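Deseasin MCP-01 (Pseudoalteromonas sp., PDB 3VV3) cleaves peptide bonds as a calcium-binding serine protease of the subtilisin family and degrades collagen. Local coordinates at residues A200-D208 with S236-V245; A34-V44 with A280-P288. All blocks are in the same frame, centred on the assembly; numbering follows the deposited sequence.

Contact 1: A200-D208 with S236-V245; sequences AGNDAVDND and SFSQWGLTSV
The indole of Trp240 lies under the backbone of Val205 and Asp206: the CA of Asp206 stands 3.9 Å from the centroid of the five-membered ring and 22° off its normal, a CH-pi contact, and Val205 O lies above the same face toward the rim. With chi1 at 65°, Trp240 CG sits between the backbone N and the carbonyl carbon. A single backbone bridge pairs Asp206 with Trp240. Trp240 N donates to Val205 O at 3.2 Å, and Asn207 N to Trp240 O at 2.7 Å. Further along, Asp208 clasps the turn at 243-244 with both carboxylate oxygens. Asp208 OD1 takes Ser244 OG at 2.6 Å, nearly along its C-O axis, and Ser244 N at 3.0 Å; Asp208 OD2 receives Thr243 N at 2.9 Å on its syn lone pair and Thr243 OG1 from above the plane. Four donors thus fix the rotation of the carboxylate. Asn207 ND2 donates to Ala200 O, which lies within 3° of the Asn207 amide plane. The pairing joins loops following neighbouring strands 195-199 and 222-228. Asn202, whose OD1 accepts from Thr269 N beside the presumed nucleophile Ser270, is probably the oxyanion-hole asparagine, as in other subtilisins.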
loop_
_atom_site.group_PDB
_atom_site.type_symbol
_atom_site.label_atom_id
_atom_site.label_comp_id
_atom_site.label_asym_id
_atom_site.label_seq_id
_atom_site.Cartn_x
_atom_site.Cartn_y
_atom_site.Cartn_z
ATOM N N ALA A 200 13.131 0.074 -0.805
ATOM C CA ALA A 200 13.545 -0.430 -2.112
ATOM C C ALA A 200 12.381 -0.592 -3.101
ATOM O O ALA A 200 12.601 -0.630 -4.310
ATOM C CB ALA A 200 14.317 -1.747 -1.971
ATOM N N GLY A 201 11.155 -0.686 -2.592
ATOM C CA GLY A 201 9.989 -0.856 -3.448
ATOM C C GLY A 201 9.362 -2.241 -3.353
ATOM O O GLY A 201 10.036 -3.192 -2.964
ATOM N N ASN A 202 8.089 -2.363 -3.746
ATOM C CA ASN A 202 7.340 -3.606 -3.533
ATOM C C ASN A 202 6.940 -4.347 -4.804
ATOM O O ASN A 202 5.946 -5.074 -4.815
ATOM C CB ASN A 202 6.073 -3.340 -2.730
ATOM C CG ASN A 202 6.354 -2.663 -1.413
ATOM O OD1 ASN A 202 7.446 -2.773 -0.877
ATOM N ND2 ASN A 202 5.362 -1.955 -0.885
ATOM N N ASP A 203 7.720 -4.180 -5.860
ATOM C CA ASP A 203 7.348 -4.765 -7.136
ATOM C C ASP A 203 8.187 -5.981 -7.523
ATOM O O ASP A 203 8.112 -6.451 -8.653
ATOM C CB ASP A 203 7.385 -3.709 -8.245
ATOM C CG ASP A 203 6.587 -4.131 -9.462
ATOM O OD1 ASP A 203 5.367 -4.363 -9.313
ATOM O OD2 ASP A 203 7.177 -4.249 -10.558
ATOM N N ALA A 204 8.971 -6.498 -6.585
ATOM C CA ALA A 204 9.652 -7.779 -6.790
ATOM C C ALA A 204 10.468 -7.843 -8.083
ATOM O O ALA A 204 10.368 -8.807 -8.847
ATOM C CB ALA A 204 8.649 -8.936 -6.730
ATOM N N VAL A 205 11.287 -6.820 -8.309
ATOM C CA VAL A 205 12.215 -6.800 -9.434
ATOM C C VAL A 205 13.589 -6.299 -9.003
ATOM O O VAL A 205 13.757 -5.767 -7.901
ATOM C CB VAL A 205 11.707 -5.927 -10.596
ATOM C CG1 VAL A 205 10.426 -6.526 -11.190
ATOM C CG2 VAL A 205 11.493 -4.489 -10.135
ATOM N N ASP A 206 14.554 -6.473 -9.898
ATOM C CA ASP A 206 15.948 -6.093 -9.678
ATOM C C ASP A 206 16.165 -4.609 -9.966
ATOM O O ASP A 206 16.040 -4.166 -11.111
ATOM C CB ASP A 206 16.825 -6.968 -10.585
ATOM C CG ASP A 206 18.278 -6.540 -10.606
ATOM O OD1 ASP A 206 18.707 -5.790 -9.704
ATOM O OD2 ASP A 206 18.995 -6.971 -11.539
ATOM N N ASN A 207 16.485 -3.837 -8.927
ATOM C CA ASN A 207 16.639 -2.390 -9.061
ATOM C C ASN A 207 17.920 -1.976 -9.785
ATOM O O ASN A 207 18.049 -0.828 -10.207
ATOM C CB ASN A 207 16.565 -1.692 -7.698
ATOM C CG ASN A 207 15.161 -1.670 -7.126
ATOM O OD1 ASN A 207 14.209 -2.106 -7.768
ATOM N ND2 ASN A 207 15.025 -1.138 -5.911
ATOM N N ASP A 208 18.861 -2.907 -9.925
ATOM C CA ASP A 208 20.059 -2.626 -10.707
ATOM C C ASP A 208 19.705 -2.506 -12.191
ATOM O O ASP A 208 20.348 -1.761 -12.926
ATOM C CB ASP A 208 21.137 -3.694 -10.491
ATOM C CG ASP A 208 21.835 -3.559 -9.148
ATOM O OD1 ASP A 208 21.237 -2.986 -8.214
ATOM O OD2 ASP A 208 22.987 -4.032 -9.023
ATOM N N SER A 236 8.386 -11.776 -0.432
ATOM C CA SER A 236 8.124 -12.074 -1.842
ATOM C C SER A 236 7.920 -10.830 -2.705
ATOM O O SER A 236 8.274 -10.837 -3.880
ATOM C CB SER A 236 6.955 -13.049 -2.005
ATOM O OG SER A 236 5.844 -12.635 -1.239
ATOM N N PHE A 237 7.359 -9.773 -2.117
ATOM C CA PHE A 237 7.123 -8.520 -2.833
ATOM C C PHE A 237 8.353 -7.624 -2.972
ATOM O O PHE A 237 8.340 -6.685 -3.760
ATOM C CB PHE A 237 5.998 -7.717 -2.159
ATOM C CG PHE A 237 6.244 -7.441 -0.696
ATOM C CD1 PHE A 237 7.128 -6.449 -0.307
ATOM C CD2 PHE A 237 5.585 -8.173 0.283
ATOM C CE1 PHE A 237 7.371 -6.192 1.036
ATOM C CE2 PHE A 237 5.814 -7.920 1.649
ATOM C CZ PHE A 237 6.711 -6.927 2.021
ATOM N N SER A 238 9.413 -7.900 -2.221
ATOM C CA SER A 238 10.511 -6.932 -2.129
ATOM C C SER A 238 11.319 -6.774 -3.409
ATOM O O SER A 238 11.681 -7.750 -4.049
ATOM C CB SER A 238 11.469 -7.291 -0.986
ATOM O OG SER A 238 12.410 -6.238 -0.763
ATOM N N GLN A 239 11.636 -5.534 -3.750
ATOM C CA GLN A 239 12.645 -5.282 -4.769
ATOM C C GLN A 239 14.023 -5.519 -4.140
ATOM O O GLN A 239 14.144 -5.628 -2.916
ATOM C CB GLN A 239 12.482 -3.863 -5.344
ATOM C CG GLN A 239 11.321 -3.797 -6.357
ATOM C CD GLN A 239 10.865 -2.391 -6.697
ATOM O OE1 GLN A 239 11.620 -1.577 -7.248
ATOM N NE2 GLN A 239 9.613 -2.105 -6.394
ATOM N N TRP A 240 15.045 -5.649 -4.975
ATOM C CA TRP A 240 16.398 -5.906 -4.489
ATOM C C TRP A 240 17.363 -5.236 -5.455
ATOM O O TRP A 240 16.936 -4.579 -6.400
ATOM C CB TRP A 240 16.675 -7.416 -4.398
ATOM C CG TRP A 240 16.665 -8.099 -5.738
ATOM C CD1 TRP A 240 17.731 -8.286 -6.577
ATOM C CD2 TRP A 240 15.526 -8.655 -6.408
ATOM N NE1 TRP A 240 17.326 -8.932 -7.724
ATOM C CE2 TRP A 240 15.978 -9.172 -7.642
ATOM C CE3 TRP A 240 14.173 -8.775 -6.079
ATOM C CZ2 TRP A 240 15.118 -9.794 -8.548
ATOM C CZ3 TRP A 240 13.320 -9.398 -6.987
ATOM C CH2 TRP A 240 13.799 -9.897 -8.201
ATOM N N GLY A 241 18.660 -5.371 -5.210
ATOM C CA GLY A 241 19.653 -4.828 -6.125
ATOM C C GLY A 241 21.051 -5.042 -5.579
ATOM O O GLY A 241 21.391 -4.511 -4.530
ATOM N N LEU A 242 21.864 -5.822 -6.288
ATOM C CA LEU A 242 23.212 -6.146 -5.814
ATOM C C LEU A 242 24.031 -4.897 -5.469
ATOM O O LEU A 242 24.781 -4.886 -4.488
ATOM C CB LEU A 242 23.952 -7.010 -6.848
ATOM C CG LEU A 242 25.414 -7.342 -6.556
ATOM C CD1 LEU A 242 25.555 -8.167 -5.280
ATOM C CD2 LEU A 242 26.015 -8.088 -7.738
ATOM N N THR A 243 23.871 -3.841 -6.258
ATOM C CA THR A 243 24.605 -2.605 -6.007
ATOM C C THR A 243 23.698 -1.464 -5.548
ATOM O O THR A 243 24.169 -0.514 -4.912
ATOM C CB THR A 243 25.418 -2.156 -7.245
ATOM O OG1 THR A 243 24.529 -1.811 -8.316
ATOM C CG2 THR A 243 26.364 -3.270 -7.710
ATOM N N SER A 244 22.405 -1.560 -5.853
ATOM C CA SER A 244 21.486 -0.445 -5.607
ATOM C C SER A 244 20.628 -0.600 -4.346
ATOM O O SER A 244 19.922 0.334 -3.950
ATOM C CB SER A 244 20.588 -0.207 -6.827
ATOM O OG SER A 244 19.689 -1.285 -7.012
ATOM N N VAL A 245 20.669 -1.775 -3.723
ATOM C CA VAL A 245 20.014 -1.973 -2.430
ATOM C C VAL A 245 21.055 -2.500 -1.441
ATOM O O VAL A 245 21.899 -3.321 -1.800
ATOM C CB VAL A 245 18.801 -2.931 -2.539
ATOM C CG1 VAL A 245 18.118 -3.106 -1.172
ATOM C CG2 VAL A 245 17.804 -2.399 -3.568
HETATM O O HOH W 1 21.013 -7.180 -8.744
HETATM O O HOH W 2 17.405 0.793 -5.095
#

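Contact 2: A34-V44 with A280-P288; sequences AWSISTGSRDV and AALVLSVNP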
loop_
_atom_site.group_PDB
_atom_site.type_symbol
_atom_site.label_atom_id
_atom_site.label_comp_id
_atom_site.label_asym_id
_atom_site.label_seq_id
_atom_site.Cartn_x
_atom_site.Cartn_y
_atom_site.Cartn_z
ATOM N N ALA A 34 19.168 -5.637 22.418
ATOM C CA ALA A 34 19.702 -4.293 22.230
ATOM C C ALA A 34 19.257 -3.362 23.352
ATOM O O ALA A 34 20.015 -2.492 23.796
ATOM C CB ALA A 34 19.283 -3.723 20.860
ATOM N N TRP A 35 18.029 -3.548 23.817
ATOM C CA TRP A 35 17.478 -2.669 24.843
ATOM C C TRP A 35 18.192 -2.786 26.187
ATOM O O TRP A 35 18.002 -1.950 27.059
ATOM C CB TRP A 35 15.974 -2.891 25.007
ATOM C CG TRP A 35 15.192 -2.461 23.798
ATOM C CD1 TRP A 35 15.558 -1.513 22.880
ATOM C CD2 TRP A 35 13.912 -2.951 23.382
ATOM N NE1 TRP A 35 14.584 -1.392 21.914
ATOM C CE2 TRP A 35 13.565 -2.262 22.200
ATOM C CE3 TRP A 35 13.028 -3.915 23.887
ATOM C CZ2 TRP A 35 12.370 -2.494 21.525
ATOM C CZ3 TRP A 35 11.845 -4.144 23.218
ATOM C CH2 TRP A 35 11.525 -3.436 22.042
ATOM N N SER A 36 19.017 -3.810 26.353
ATOM C CA SER A 36 19.816 -3.919 27.573
ATOM C C SER A 36 20.937 -2.881 27.552
ATOM O O SER A 36 21.486 -2.517 28.594
ATOM C CB SER A 36 20.383 -5.336 27.732
ATOM O OG SER A 36 21.380 -5.609 26.763
ATOM N N ILE A 37 21.260 -2.398 26.355
ATOM C CA ILE A 37 22.289 -1.382 26.166
ATOM C C ILE A 37 21.667 0.010 26.118
ATOM O O ILE A 37 22.129 0.929 26.790
ATOM C CB ILE A 37 23.083 -1.632 24.868
ATOM C CG1 ILE A 37 23.769 -3.004 24.911
ATOM C CG2 ILE A 37 24.096 -0.512 24.610
ATOM C CD1 ILE A 37 24.369 -3.435 23.576
ATOM N N SER A 38 20.616 0.161 25.315
ATOM C CA SER A 38 19.923 1.434 25.197
ATOM C C SER A 38 18.489 1.223 24.736
ATOM O O SER A 38 18.226 0.357 23.898
ATOM C CB SER A 38 20.636 2.345 24.196
ATOM O OG SER A 38 20.019 3.623 24.149
ATOM N N THR A 39 17.576 2.016 25.288
ATOM C CA THR A 39 16.205 2.078 24.791
ATOM C C THR A 39 15.934 3.415 24.101
ATOM O O THR A 39 14.795 3.734 23.766
ATOM C CB THR A 39 15.157 1.811 25.893
ATOM O OG1 THR A 39 15.445 2.605 27.054
ATOM C CG2 THR A 39 15.164 0.335 26.275
ATOM N N GLY A 40 16.994 4.194 23.893
ATOM C CA GLY A 40 16.911 5.391 23.071
ATOM C C GLY A 40 16.833 6.678 23.866
ATOM O O GLY A 40 16.647 6.662 25.081
ATOM N N SER A 41 16.967 7.803 23.173
ATOM C CA SER A 41 16.878 9.096 23.836
ATOM C C SER A 41 15.986 10.074 23.088
ATOM O O SER A 41 16.062 10.171 21.862
ATOM C CB SER A 41 18.267 9.704 23.987
ATOM O OG SER A 41 18.168 11.000 24.553
ATOM N N ARG A 42 15.165 10.816 23.834
ATOM C CA ARG A 42 14.382 11.905 23.257
ATOM C C ARG A 42 15.297 12.943 22.605
ATOM O O ARG A 42 14.853 13.739 21.786
ATOM C CB ARG A 42 13.516 12.584 24.328
ATOM C CG ARG A 42 12.227 11.852 24.676
ATOM C CD ARG A 42 11.074 12.326 23.808
ATOM N NE ARG A 42 10.993 13.786 23.727
ATOM C CZ ARG A 42 10.027 14.447 23.089
ATOM N NH1 ARG A 42 9.052 13.777 22.493
ATOM N NH2 ARG A 42 10.028 15.776 23.051
ATOM N N ASP A 43 16.572 12.948 22.982
ATOM C CA ASP A 43 17.515 13.895 22.392
ATOM C C ASP A 43 17.904 13.552 20.958
ATOM O O ASP A 43 18.466 14.391 20.251
ATOM C CB ASP A 43 18.771 14.022 23.245
ATOM C CG ASP A 43 18.588 14.987 24.395
ATOM O OD1 ASP A 43 17.595 15.749 24.389
ATOM O OD2 ASP A 43 19.445 14.998 25.288
ATOM N N VAL A 44 17.608 12.324 20.538
ATOM C CA VAL A 44 17.835 11.914 19.151
ATOM C C VAL A 44 16.579 12.201 18.339
ATOM O O VAL A 44 15.493 11.773 18.708
ATOM C CB VAL A 44 18.176 10.406 19.063
ATOM C CG1 VAL A 44 18.294 9.961 17.601
ATOM C CG2 VAL A 44 19.464 10.106 19.807
ATOM N N ALA A 280 19.059 3.166 13.402
ATOM C CA ALA A 280 20.043 4.233 13.268
ATOM C C ALA A 280 19.929 5.190 14.446
ATOM O O ALA A 280 20.941 5.575 15.043
ATOM C CB ALA A 280 19.869 4.986 11.941
ATOM N N ALA A 281 18.701 5.580 14.776
ATOM C CA ALA A 281 18.476 6.476 15.913
ATOM C C ALA A 281 18.948 5.845 17.224
ATOM O O ALA A 281 19.527 6.527 18.073
ATOM C CB ALA A 281 17.013 6.878 16.005
ATOM N N LEU A 282 18.696 4.547 17.391
ATOM C CA LEU A 282 19.137 3.850 18.603
ATOM C C LEU A 282 20.662 3.835 18.716
ATOM O O LEU A 282 21.221 4.072 19.795
ATOM C CB LEU A 282 18.571 2.419 18.661
ATOM C CG LEU A 282 18.656 1.757 20.045
ATOM C CD1 LEU A 282 17.922 2.618 21.069
ATOM C CD2 LEU A 282 18.061 0.360 20.022
ATOM N N VAL A 283 21.336 3.579 17.600
ATOM C CA VAL A 283 22.795 3.624 17.553
ATOM C C VAL A 283 23.304 5.009 17.977
ATOM O O VAL A 283 24.260 5.123 18.739
ATOM C CB VAL A 283 23.330 3.281 16.144
ATOM C CG1 VAL A 283 24.810 3.622 16.034
ATOM C CG2 VAL A 283 23.087 1.799 15.811
ATOM N N LEU A 284 22.653 6.058 17.485
ATOM C CA LEU A 284 23.096 7.420 17.780
ATOM C C LEU A 284 22.814 7.805 19.231
ATOM O O LEU A 284 23.295 8.836 19.709
ATOM C CB LEU A 284 22.441 8.413 16.823
ATOM C CG LEU A 284 22.942 8.368 15.378
ATOM C CD1 LEU A 284 22.026 9.202 14.470
ATOM C CD2 LEU A 284 24.373 8.875 15.302
ATOM N N SER A 285 22.039 6.988 19.940
ATOM C CA SER A 285 21.838 7.227 21.374
ATOM C C SER A 285 23.006 6.643 22.166
ATOM O O SER A 285 23.189 6.958 23.347
ATOM C CB SER A 285 20.506 6.648 21.873
ATOM O OG SER A 285 20.586 5.235 22.025
ATOM N N VAL A 286 23.795 5.801 21.506
ATOM C CA VAL A 286 24.952 5.140 22.126
ATOM C C VAL A 286 26.282 5.767 21.677
ATOM O O VAL A 286 27.216 5.926 22.469
ATOM C CB VAL A 286 24.941 3.615 21.820
ATOM C CG1 VAL A 286 26.242 2.956 22.245
ATOM C CG2 VAL A 286 23.743 2.937 22.497
ATOM N N ASN A 287 26.364 6.129 20.400
ATOM C CA ASN A 287 27.584 6.721 19.852
ATOM C C ASN A 287 27.273 7.829 18.854
ATOM O O ASN A 287 27.130 7.577 17.658
ATOM C CB ASN A 287 28.477 5.651 19.207
ATOM C CG ASN A 287 29.847 6.197 18.783
ATOM O OD1 ASN A 287 30.099 7.400 18.842
ATOM N ND2 ASN A 287 30.735 5.305 18.357
ATOM N N PRO A 288 27.178 9.070 19.349
ATOM C CA PRO A 288 26.867 10.229 18.507
ATOM C C PRO A 288 28.045 10.671 17.643
ATOM O O PRO A 288 27.872 11.561 16.817
ATOM C CB PRO A 288 26.551 11.318 19.533
ATOM C CG PRO A 288 27.374 10.941 20.725
ATOM C CD PRO A 288 27.315 9.438 20.769
HETATM O O HOH W 3 17.322 7.025 20.254
#
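Segment 34-44 leaves helix 31-34 through helical phi/psi at 35-37 and then runs irregularly past the C-terminal end of helix 269-284, coming nearest where Gly40 CA lies 5.2 Å from Leu282 CA, before a type I turn from Ser41 to Val44. Ser38 and Ser285 meet hydroxyl to hydroxyl, OG to OG 2.7 Å. In Ser38 the OG lies anti to the backbone N (chi1 -176°), which also lets it accept from Gly40 N in an ST turn; Ser285 OG lies 2.6 Å from Leu282 O, in the carbonyl plane on a lone pair, and Ser285 N bonds the same oxygen. Leu282 sends CD1 against the backbone of Gly40, 3.4 Å from its N, while CD2 approaches the indole edge of Trp35, whose NE1 is held by Val126 O. Val286 CG2 packs on Ser38 CB at 3.6 Å and meets Ile37 CG2, the side chains of Val286 and Ile37 crossing at about a right angle. At the other end Val44 straddles the helix flank: CG1 rests 3.7 Å from Ala281 CB, and CG2 faces the carbonyls of Ala281 and Leu284. The chemistry is therefore mixed: the paired hydroxyls link Gly40 N of the incoming chain to Leu282 O of the helix, one water accepts from Ser41 N and donates weakly to Ala281 O, and aliphatic contacts on both sides join the approach to strand 45-50 to the helix.

From the N terminus the chain first passes through 34-44, just ahead of strand 45-50, and meets 280-288 only after 235 intervening residues, so contact 2 closes a loop that holds all seven strands of the parallel sheet. Contact 1 falls entirely within that loop: 200-208 follows strand 195-199, and after 27 residues containing strand 222-228 the chain returns as 236-245, ahead of strand 247-250. The two closures nest and do not cross. Contacts 1 and 2 lie on opposite sides of the chain's centre, with about 29 Å between the centres of contact 1 and contact 2. Contact 1 ties together the loops flanking strand 222-228, whereas contact 2 ties an N-terminal lead-in to helix 269-284.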